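Regulatory protein LEU3 (Saccharomyces cerevisiae, PDB 2ER8) binds everted CGG half-sites in DNA through a Zn2Cys6 binuclear cluster domain and thereby controls transcription of a group of leucine-specific genes. Local coordinates at residues F4-C9 / E24-C29; E8-K13 / R40-T45. One frame throughout, in Å; residues are numbered along the deposited sequence.

Contact 1. Residues F4-C9 / E24-C29. With ZN (zinc ion), chain I; ZN (zinc ion), chain J; nucleotides of chain A.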
loop_
_atom_site.group_PDB
_atom_site.type_symbol
_atom_site.label_atom_id
_atom_site.label_comp_id
_atom_site.label_asym_id
_atom_site.label_seq_id
_atom_site.Cartn_x
_atom_site.Cartn_y
_atom_site.Cartn_z
ATOM N N PHE E 4 -8.258 -12.974 -2.472
ATOM C CA PHE E 4 -7.180 -12.769 -1.502
ATOM C C PHE E 4 -6.023 -13.787 -1.662
ATOM O O PHE E 4 -6.235 -14.887 -2.167
ATOM C CB PHE E 4 -7.739 -12.779 -0.057
ATOM C CG PHE E 4 -8.212 -14.127 0.429
ATOM C CD1 PHE E 4 -7.983 -14.518 1.763
ATOM C CD2 PHE E 4 -8.902 -14.991 -0.419
ATOM C CE1 PHE E 4 -8.428 -15.743 2.243
ATOM C CE2 PHE E 4 -9.357 -16.222 0.047
ATOM C CZ PHE E 4 -9.118 -16.600 1.389
ATOM N N ALA E 5 -4.804 -13.401 -1.266
ATOM C CA ALA E 5 -3.623 -14.268 -1.351
ATOM C C ALA E 5 -3.513 -15.194 -0.120
ATOM O O ALA E 5 -4.043 -14.908 0.971
ATOM C CB ALA E 5 -2.390 -13.434 -1.482
ATOM N N CYS E 6 -2.833 -16.320 -0.303
ATOM C CA CYS E 6 -2.704 -17.284 0.765
ATOM C C CYS E 6 -1.722 -16.766 1.785
ATOM O O CYS E 6 -0.859 -15.947 1.484
ATOM C CB CYS E 6 -2.198 -18.604 0.228
ATOM S SG CYS E 6 -0.470 -18.564 -0.005
ATOM N N VAL E 7 -1.870 -17.264 2.999
ATOM C CA VAL E 7 -1.026 -16.881 4.108
ATOM C C VAL E 7 0.417 -16.682 3.744
ATOM O O VAL E 7 0.929 -15.599 3.871
ATOM C CB VAL E 7 -1.074 -17.936 5.175
ATOM C CG1 VAL E 7 -0.252 -17.523 6.348
ATOM C CG2 VAL E 7 -2.506 -18.173 5.557
ATOM N N GLU E 8 1.073 -17.748 3.304
ATOM C CA GLU E 8 2.483 -17.690 2.951
ATOM C C GLU E 8 2.802 -16.599 1.960
ATOM O O GLU E 8 3.771 -15.879 2.152
ATOM C CB GLU E 8 2.957 -19.029 2.397
ATOM C CG GLU E 8 4.457 -19.117 2.244
ATOM C CD GLU E 8 5.212 -18.602 3.487
ATOM O OE1 GLU E 8 4.708 -18.791 4.618
ATOM O OE2 GLU E 8 6.315 -18.018 3.347
ATOM N N CYS E 9 2.012 -16.462 0.904
ATOM C CA CYS E 9 2.295 -15.403 -0.049
ATOM C C CYS E 9 2.149 -14.040 0.569
ATOM O O CYS E 9 2.918 -13.139 0.265
ATOM C CB CYS E 9 1.421 -15.548 -1.251
ATOM S SG CYS E 9 2.077 -16.939 -2.095
ATOM N N GLU E 24 -5.094 -27.548 -5.724
ATOM C CA GLU E 24 -3.648 -27.591 -5.701
ATOM C C GLU E 24 -3.093 -26.296 -5.091
ATOM O O GLU E 24 -3.471 -25.196 -5.501
ATOM C CB GLU E 24 -3.118 -27.786 -7.121
ATOM C CG GLU E 24 -3.676 -29.018 -7.816
ATOM C CD GLU E 24 -3.500 -30.282 -6.983
ATOM O OE1 GLU E 24 -2.341 -30.644 -6.690
ATOM O OE2 GLU E 24 -4.520 -30.910 -6.616
ATOM N N PRO E 25 -2.200 -26.421 -4.088
ATOM C CA PRO E 25 -1.573 -25.287 -3.399
ATOM C C PRO E 25 -1.045 -24.252 -4.380
ATOM O O PRO E 25 -0.706 -24.591 -5.512
ATOM C CB PRO E 25 -0.452 -25.946 -2.594
ATOM C CG PRO E 25 -1.070 -27.237 -2.194
ATOM C CD PRO E 25 -1.720 -27.692 -3.513
ATOM N N CYS E 26 -0.968 -22.992 -3.952
ATOM C CA CYS E 26 -0.489 -21.944 -4.840
ATOM C C CYS E 26 0.925 -22.306 -5.231
ATOM O O CYS E 26 1.656 -22.957 -4.476
ATOM C CB CYS E 26 -0.515 -20.561 -4.170
ATOM S SG CYS E 26 0.799 -20.316 -2.965
ATOM N N THR E 27 1.281 -21.899 -6.441
ATOM C CA THR E 27 2.596 -22.152 -7.004
ATOM C C THR E 27 3.681 -21.987 -5.939
ATOM O O THR E 27 4.362 -22.949 -5.576
ATOM C CB THR E 27 2.889 -21.176 -8.166
ATOM O OG1 THR E 27 1.879 -21.302 -9.177
ATOM C CG2 THR E 27 4.225 -21.472 -8.768
ATOM N N LYS E 28 3.812 -20.758 -5.442
ATOM C CA LYS E 28 4.795 -20.408 -4.426
ATOM C C LYS E 28 4.833 -21.375 -3.250
ATOM O O LYS E 28 5.910 -21.788 -2.833
ATOM C CB LYS E 28 4.518 -18.993 -3.917
ATOM C CG LYS E 28 4.890 -17.865 -4.886
ATOM C CD LYS E 28 6.388 -17.676 -4.895
ATOM C CE LYS E 28 6.830 -16.472 -5.672
ATOM N NZ LYS E 28 8.334 -16.339 -5.613
ATOM N N CYS E 29 3.660 -21.733 -2.724
ATOM C CA CYS E 29 3.566 -22.651 -1.575
ATOM C C CYS E 29 4.018 -24.065 -1.914
ATOM O O CYS E 29 4.623 -24.761 -1.094
ATOM C CB CYS E 29 2.135 -22.694 -1.013
ATOM S SG CYS E 29 1.745 -21.355 0.137
HETATM ZN ZN ZN I . -0.055 -20.764 -0.818
HETATM ZN ZN ZN J . 0.021 -18.128 -2.491
ATOM P P DA A 7 -4.317 -9.419 -0.466
ATOM O OP1 DA A 7 -5.213 -10.585 -0.415
ATOM O OP2 DA A 7 -3.194 -9.341 0.508
ATOM O "O5'" DA A 7 -3.691 -9.314 -1.924
ATOM C "C5'" DA A 7 -4.530 -9.274 -3.043
ATOM C "C4'" DA A 7 -3.755 -8.886 -4.277
ATOM O "O4'" DA A 7 -3.232 -7.544 -4.113
ATOM C "C3'" DA A 7 -2.534 -9.769 -4.520
ATOM O "O3'" DA A 7 -2.287 -9.876 -5.933
ATOM C "C2'" DA A 7 -1.438 -9.032 -3.775
ATOM C "C1'" DA A 7 -1.824 -7.566 -4.012
ATOM N N9 DA A 7 -1.445 -6.600 -2.991
ATOM C C8 DA A 7 -1.638 -6.734 -1.641
ATOM N N7 DA A 7 -1.151 -5.746 -0.923
ATOM C C5 DA A 7 -0.619 -4.873 -1.869
ATOM C C6 DA A 7 0.057 -3.617 -1.734
ATOM N N6 DA A 7 0.310 -3.026 -0.557
ATOM N N1 DA A 7 0.468 -3.002 -2.866
ATOM C C2 DA A 7 0.232 -3.626 -4.054
ATOM N N3 DA A 7 -0.389 -4.810 -4.304
ATOM C C4 DA A 7 -0.798 -5.384 -3.149
#

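Contact 2. Residues E8-K13 / R40-T45. With ZN (zinc ion), chain J; nucleotides of chain B; nucleotides of chain A.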
loop_
_atom_site.group_PDB
_atom_site.type_symbol
_atom_site.label_atom_id
_atom_site.label_comp_id
_atom_site.label_asym_id
_atom_site.label_seq_id
_atom_site.Cartn_x
_atom_site.Cartn_y
_atom_site.Cartn_z
ATOM N N GLU E 8 1.073 -17.748 3.304
ATOM C CA GLU E 8 2.483 -17.690 2.951
ATOM C C GLU E 8 2.802 -16.599 1.960
ATOM O O GLU E 8 3.771 -15.879 2.152
ATOM C CB GLU E 8 2.957 -19.029 2.397
ATOM C CG GLU E 8 4.457 -19.117 2.244
ATOM C CD GLU E 8 5.212 -18.602 3.487
ATOM O OE1 GLU E 8 4.708 -18.791 4.618
ATOM O OE2 GLU E 8 6.315 -18.018 3.347
ATOM N N CYS E 9 2.012 -16.462 0.904
ATOM C CA CYS E 9 2.295 -15.403 -0.049
ATOM C C CYS E 9 2.149 -14.040 0.569
ATOM O O CYS E 9 2.918 -13.139 0.265
ATOM C CB CYS E 9 1.421 -15.548 -1.251
ATOM S SG CYS E 9 2.077 -16.939 -2.095
ATOM N N ARG E 10 1.189 -13.885 1.473
ATOM C CA ARG E 10 1.018 -12.607 2.191
ATOM C C ARG E 10 2.206 -12.302 3.081
ATOM O O ARG E 10 2.668 -11.177 3.153
ATOM C CB ARG E 10 -0.206 -12.625 3.079
ATOM C CG ARG E 10 -1.455 -12.322 2.334
ATOM C CD ARG E 10 -2.584 -12.110 3.274
ATOM N NE ARG E 10 -3.745 -11.651 2.533
ATOM C CZ ARG E 10 -4.938 -11.504 3.080
ATOM N NH1 ARG E 10 -5.092 -11.783 4.370
ATOM N NH2 ARG E 10 -5.962 -11.098 2.344
ATOM N N GLN E 11 2.661 -13.315 3.797
ATOM C CA GLN E 11 3.821 -13.205 4.660
ATOM C C GLN E 11 5.043 -12.789 3.834
ATOM O O GLN E 11 5.873 -11.972 4.280
ATOM C CB GLN E 11 4.081 -14.552 5.324
ATOM C CG GLN E 11 5.385 -14.603 6.116
ATOM C CD GLN E 11 5.437 -13.595 7.238
ATOM O OE1 GLN E 11 4.411 -13.348 7.894
ATOM N NE2 GLN E 11 6.640 -13.013 7.490
ATOM N N GLN E 12 5.148 -13.342 2.627
ATOM C CA GLN E 12 6.286 -13.005 1.765
ATOM C C GLN E 12 5.976 -11.905 0.702
ATOM O O GLN E 12 6.793 -11.617 -0.185
ATOM C CB GLN E 12 6.834 -14.273 1.089
ATOM C CG GLN E 12 7.119 -15.403 2.019
ATOM C CD GLN E 12 8.044 -15.028 3.125
ATOM O OE1 GLN E 12 8.886 -14.170 2.951
ATOM N NE2 GLN E 12 7.924 -15.698 4.269
ATOM N N LYS E 13 4.807 -11.278 0.814
ATOM C CA LYS E 13 4.408 -10.238 -0.126
ATOM C C LYS E 13 4.719 -10.696 -1.537
ATOM O O LYS E 13 5.143 -9.904 -2.376
ATOM C CB LYS E 13 5.144 -8.931 0.159
ATOM C CG LYS E 13 4.646 -8.185 1.352
ATOM C CD LYS E 13 5.337 -6.836 1.458
ATOM C CE LYS E 13 4.712 -5.995 2.526
ATOM N NZ LYS E 13 5.256 -4.598 2.581
ATOM N N ARG E 40 -8.581 -14.966 5.371
ATOM C CA ARG E 40 -8.850 -13.554 5.110
ATOM C C ARG E 40 -8.338 -12.621 6.197
ATOM O O ARG E 40 -7.701 -11.611 5.910
ATOM C CB ARG E 40 -10.339 -13.320 4.974
ATOM C CG ARG E 40 -10.922 -13.881 3.738
ATOM C CD ARG E 40 -12.032 -12.983 3.266
ATOM N NE ARG E 40 -12.682 -13.516 2.079
ATOM C CZ ARG E 40 -13.421 -14.615 2.084
ATOM N NH1 ARG E 40 -13.595 -15.286 3.220
ATOM N NH2 ARG E 40 -13.990 -15.037 0.962
ATOM N N ASP E 41 -8.623 -12.959 7.448
ATOM C CA ASP E 41 -8.221 -12.126 8.577
ATOM C C ASP E 41 -6.690 -12.125 8.878
ATOM O O ASP E 41 -6.242 -11.510 9.854
ATOM C CB ASP E 41 -9.041 -12.570 9.834
ATOM N N PHE E 42 -5.889 -12.785 8.031
ATOM C CA PHE E 42 -4.433 -12.908 8.251
ATOM C C PHE E 42 -3.636 -11.681 7.913
ATOM O O PHE E 42 -3.779 -11.121 6.828
ATOM C CB PHE E 42 -3.838 -14.084 7.443
ATOM C CG PHE E 42 -2.321 -14.178 7.509
ATOM C CD1 PHE E 42 -1.683 -14.615 8.670
ATOM C CD2 PHE E 42 -1.535 -13.789 6.426
ATOM C CE1 PHE E 42 -0.298 -14.657 8.764
ATOM C CE2 PHE E 42 -0.135 -13.827 6.512
ATOM C CZ PHE E 42 0.478 -14.263 7.687
ATOM N N ARG E 43 -2.786 -11.281 8.852
ATOM C CA ARG E 43 -1.908 -10.143 8.656
ATOM C C ARG E 43 -0.446 -10.623 8.738
ATOM O O ARG E 43 -0.083 -11.454 9.577
ATOM C CB ARG E 43 -2.192 -9.065 9.707
ATOM C CG ARG E 43 -3.318 -8.072 9.364
ATOM C CD ARG E 43 -3.614 -7.178 10.570
ATOM N NE ARG E 43 -4.219 -7.944 11.669
ATOM C CZ ARG E 43 -4.348 -7.517 12.929
ATOM N NH1 ARG E 43 -3.905 -6.308 13.269
ATOM N NH2 ARG E 43 -4.924 -8.297 13.849
ATOM N N ARG E 44 0.383 -10.105 7.840
ATOM C CA ARG E 44 1.798 -10.461 7.772
ATOM C C ARG E 44 2.436 -10.280 9.130
ATOM O O ARG E 44 1.782 -9.893 10.085
ATOM C CB ARG E 44 2.492 -9.545 6.760
ATOM C CG ARG E 44 3.789 -10.044 6.240
ATOM C CD ARG E 44 4.378 -9.099 5.251
ATOM N NE ARG E 44 5.512 -8.407 5.828
ATOM C CZ ARG E 44 6.677 -8.976 6.107
ATOM N NH1 ARG E 44 6.886 -10.254 5.868
ATOM N NH2 ARG E 44 7.643 -8.252 6.623
ATOM N N THR E 45 3.721 -10.573 9.223
ATOM C CA THR E 45 4.439 -10.383 10.475
ATOM C C THR E 45 5.877 -9.977 10.159
ATOM O O THR E 45 6.562 -10.658 9.404
ATOM C CB THR E 45 4.392 -11.649 11.383
ATOM O OG1 THR E 45 5.642 -11.784 12.063
ATOM C CG2 THR E 45 4.081 -12.902 10.596
HETATM ZN ZN ZN J . 0.021 -18.128 -2.491
ATOM P P DC B 3 10.678 -8.509 7.724
ATOM O OP1 DC B 3 11.318 -8.015 8.996
ATOM O OP2 DC B 3 9.385 -9.287 7.813
ATOM O "O5'" DC B 3 10.447 -7.207 6.847
ATOM C "C5'" DC B 3 10.762 -7.245 5.483
ATOM C "C4'" DC B 3 10.959 -5.851 4.958
ATOM O "O4'" DC B 3 11.082 -6.013 3.539
ATOM C "C3'" DC B 3 9.762 -4.946 5.169
ATOM O "O3'" DC B 3 10.252 -3.605 5.058
ATOM C "C2'" DC B 3 8.887 -5.308 3.985
ATOM C "C1'" DC B 3 9.901 -5.586 2.899
ATOM N N1 DC B 3 9.526 -6.622 1.928
ATOM C C2 DC B 3 9.883 -6.412 0.584
ATOM O O2 DC B 3 10.478 -5.359 0.273
ATOM N N3 DC B 3 9.577 -7.354 -0.332
ATOM C C4 DC B 3 8.940 -8.461 0.037
ATOM N N4 DC B 3 8.663 -9.355 -0.927
ATOM C C5 DC B 3 8.558 -8.698 1.407
ATOM C C6 DC B 3 8.868 -7.758 2.309
ATOM P P DA A 7 -4.317 -9.419 -0.466
ATOM O OP1 DA A 7 -5.213 -10.585 -0.415
ATOM O OP2 DA A 7 -3.194 -9.341 0.508
ATOM O "O5'" DA A 7 -3.691 -9.314 -1.924
ATOM C "C5'" DA A 7 -4.530 -9.274 -3.043
ATOM C "C4'" DA A 7 -3.755 -8.886 -4.277
ATOM O "O4'" DA A 7 -3.232 -7.544 -4.113
ATOM C "C3'" DA A 7 -2.534 -9.769 -4.520
ATOM O "O3'" DA A 7 -2.287 -9.876 -5.933
ATOM C "C2'" DA A 7 -1.438 -9.032 -3.775
ATOM C "C1'" DA A 7 -1.824 -7.566 -4.012
ATOM N N9 DA A 7 -1.445 -6.600 -2.991
ATOM C C8 DA A 7 -1.638 -6.734 -1.641
ATOM N N7 DA A 7 -1.151 -5.746 -0.923
ATOM C C5 DA A 7 -0.619 -4.873 -1.869
ATOM C C6 DA A 7 0.057 -3.617 -1.734
ATOM N N6 DA A 7 0.310 -3.026 -0.557
ATOM N N1 DA A 7 0.468 -3.002 -2.866
ATOM C C2 DA A 7 0.232 -3.626 -4.054
ATOM N N3 DA A 7 -0.389 -4.810 -4.304
ATOM C C4 DA A 7 -0.798 -5.384 -3.149
ATOM P P DG B 4 9.519 -2.401 5.830
ATOM O OP1 DG B 4 10.175 -2.211 7.152
ATOM O OP2 DG B 4 8.043 -2.579 5.751
ATOM O "O5'" DG B 4 9.887 -1.146 4.938
ATOM C "C5'" DG B 4 11.223 -0.918 4.573
ATOM C "C4'" DG B 4 11.277 -0.116 3.299
ATOM O "O4'" DG B 4 10.847 -0.933 2.175
ATOM C "C3'" DG B 4 10.294 1.052 3.336
ATOM O "O3'" DG B 4 10.812 2.129 2.546
ATOM C "C2'" DG B 4 9.027 0.446 2.752
ATOM C "C1'" DG B 4 9.580 -0.496 1.685
ATOM N N9 DG B 4 8.764 -1.688 1.402
ATOM C C8 DG B 4 8.103 -2.449 2.330
ATOM N N7 DG B 4 7.473 -3.467 1.803
ATOM C C5 DG B 4 7.724 -3.370 0.448
ATOM C C6 DG B 4 7.291 -4.199 -0.619
ATOM O O6 DG B 4 6.598 -5.199 -0.564
ATOM N N1 DG B 4 7.752 -3.754 -1.841
ATOM C C2 DG B 4 8.535 -2.658 -2.021
ATOM N N2 DG B 4 8.855 -2.418 -3.284
ATOM N N3 DG B 4 8.964 -1.862 -1.036
ATOM C C4 DG B 4 8.520 -2.276 0.168
#

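Contact 1. Residues F4-C9 / E24-C29
C6 and C26 face each other across a pair of zinc ions, and each sulfur binds both metals, the geometric signature of the fungal Zn2Cys6 binuclear cluster. C6 SG lies 2.4 Å from the zinc of chain I and 2.6 Å from that of chain J, while C26 SG is 2.4 Å from each. The two remaining cysteines of these segments are terminal ligands of different metals: C9 SG binds the zinc of chain J and C29 SG that of chain I. C16 and C36 complete the two four-sulfur sites.

The halves are built alike. Both bridging residues are N-caps whose SG is tucked between N and C of its own residue (chi1 80° in C6, 75° in C26). This torsion turns each sulfur back over the start of its own helix, where it also accepts a backbone N-H: C9 N reaches C6 SG at 3.4 Å with an angle of 169°, and C29 N reaches C26 SG at 3.2 Å. Each bridging thiolate thus has two metals and one N-H, which probably helps spread its negative charge.

Packing is dense around the four buried cysteines. E8 CB rests on C29 SG at 3.5 Å, and K28 CB on C9 SG at 3.7 Å, a reciprocal pair of methylenes closing over the terminal thiolates. Beyond them the contact loosens toward solvent: E8 and K28 are partly exposed, and their chains bend at chi2 and lead their polar ends away from the opposite segment, the E8 carboxylate going to Q12 and K32. At the DNA side, A5 N donates to OP1 of DA7 of chain A at 3.0 Å.

No hydrogen bond joins the segments directly; the metals connect the N-terminal turns of helices 7-11 and 27-31.

Contact 2. Residues E8-K13 / R40-T45
The R10 guanidinium and the F42 ring lie nearly coplanar, their planes 14° apart, at the join between the first helix of the Zn2Cys6 domain and the linker before helix 47-66. R10 CB and Q11 N meet the ring at its edge, with R10 CB 3.6 Å from F42 CE2; R44 N lies over one face, displaced from the ring centre. At the edge of the guanidinium and in its plane, NH1 donates to R40 O at 3.0 Å and NH2 to OP1 of DA7 of chain A at 2.9 Å; a weak, strongly bent bond from NH1 to F42 O comes in obliquely. One arginine therefore ties the linker backbone to the DNA.

The R44 chain runs roughly perpendicular to Q11, and its turn at chi3 (107°) swings the guanidinium to where NH1 donates to Q11 O in the carbonyl plane. R44 NH2 is modelled on OP2 of DC3 of chain B, too close to be taken literally. K13, the C-prime residue of a Schellman motif ending helix 7-11, extends to the base of DG4 of chain B, its NZ bonding N7. Q12 O accepts from N4 of DC3 of chain B. At the far end, Q11 NE2 donates to T45 O at 3.0 Å, with an angle of 163° and the oxygen close to the amide plane.

Overall arrangement
Both contacts use helix 7-11, and their segments overlap at E8 and C9, which make their cross-segment contacts in contact 1 alone; R10, Q11 and K13 carry contact 2. Contact 1, buried around the metals, takes the N-terminal turn and relies on thiolate-zinc coordination. Contact 2, partly buried and lying at the DNA, takes the rest of the helix and its C-terminal end, joining them to the irregular segment 40-45 by hydrogen bonds and ring packing. Their centres are 10 Å apart and they touch directly: F4 makes a cation-pi contact with R40, and V7 O packs by F42 CE2. Both reach the same DNA phosphate, one through the backbone and one through a charged side chain.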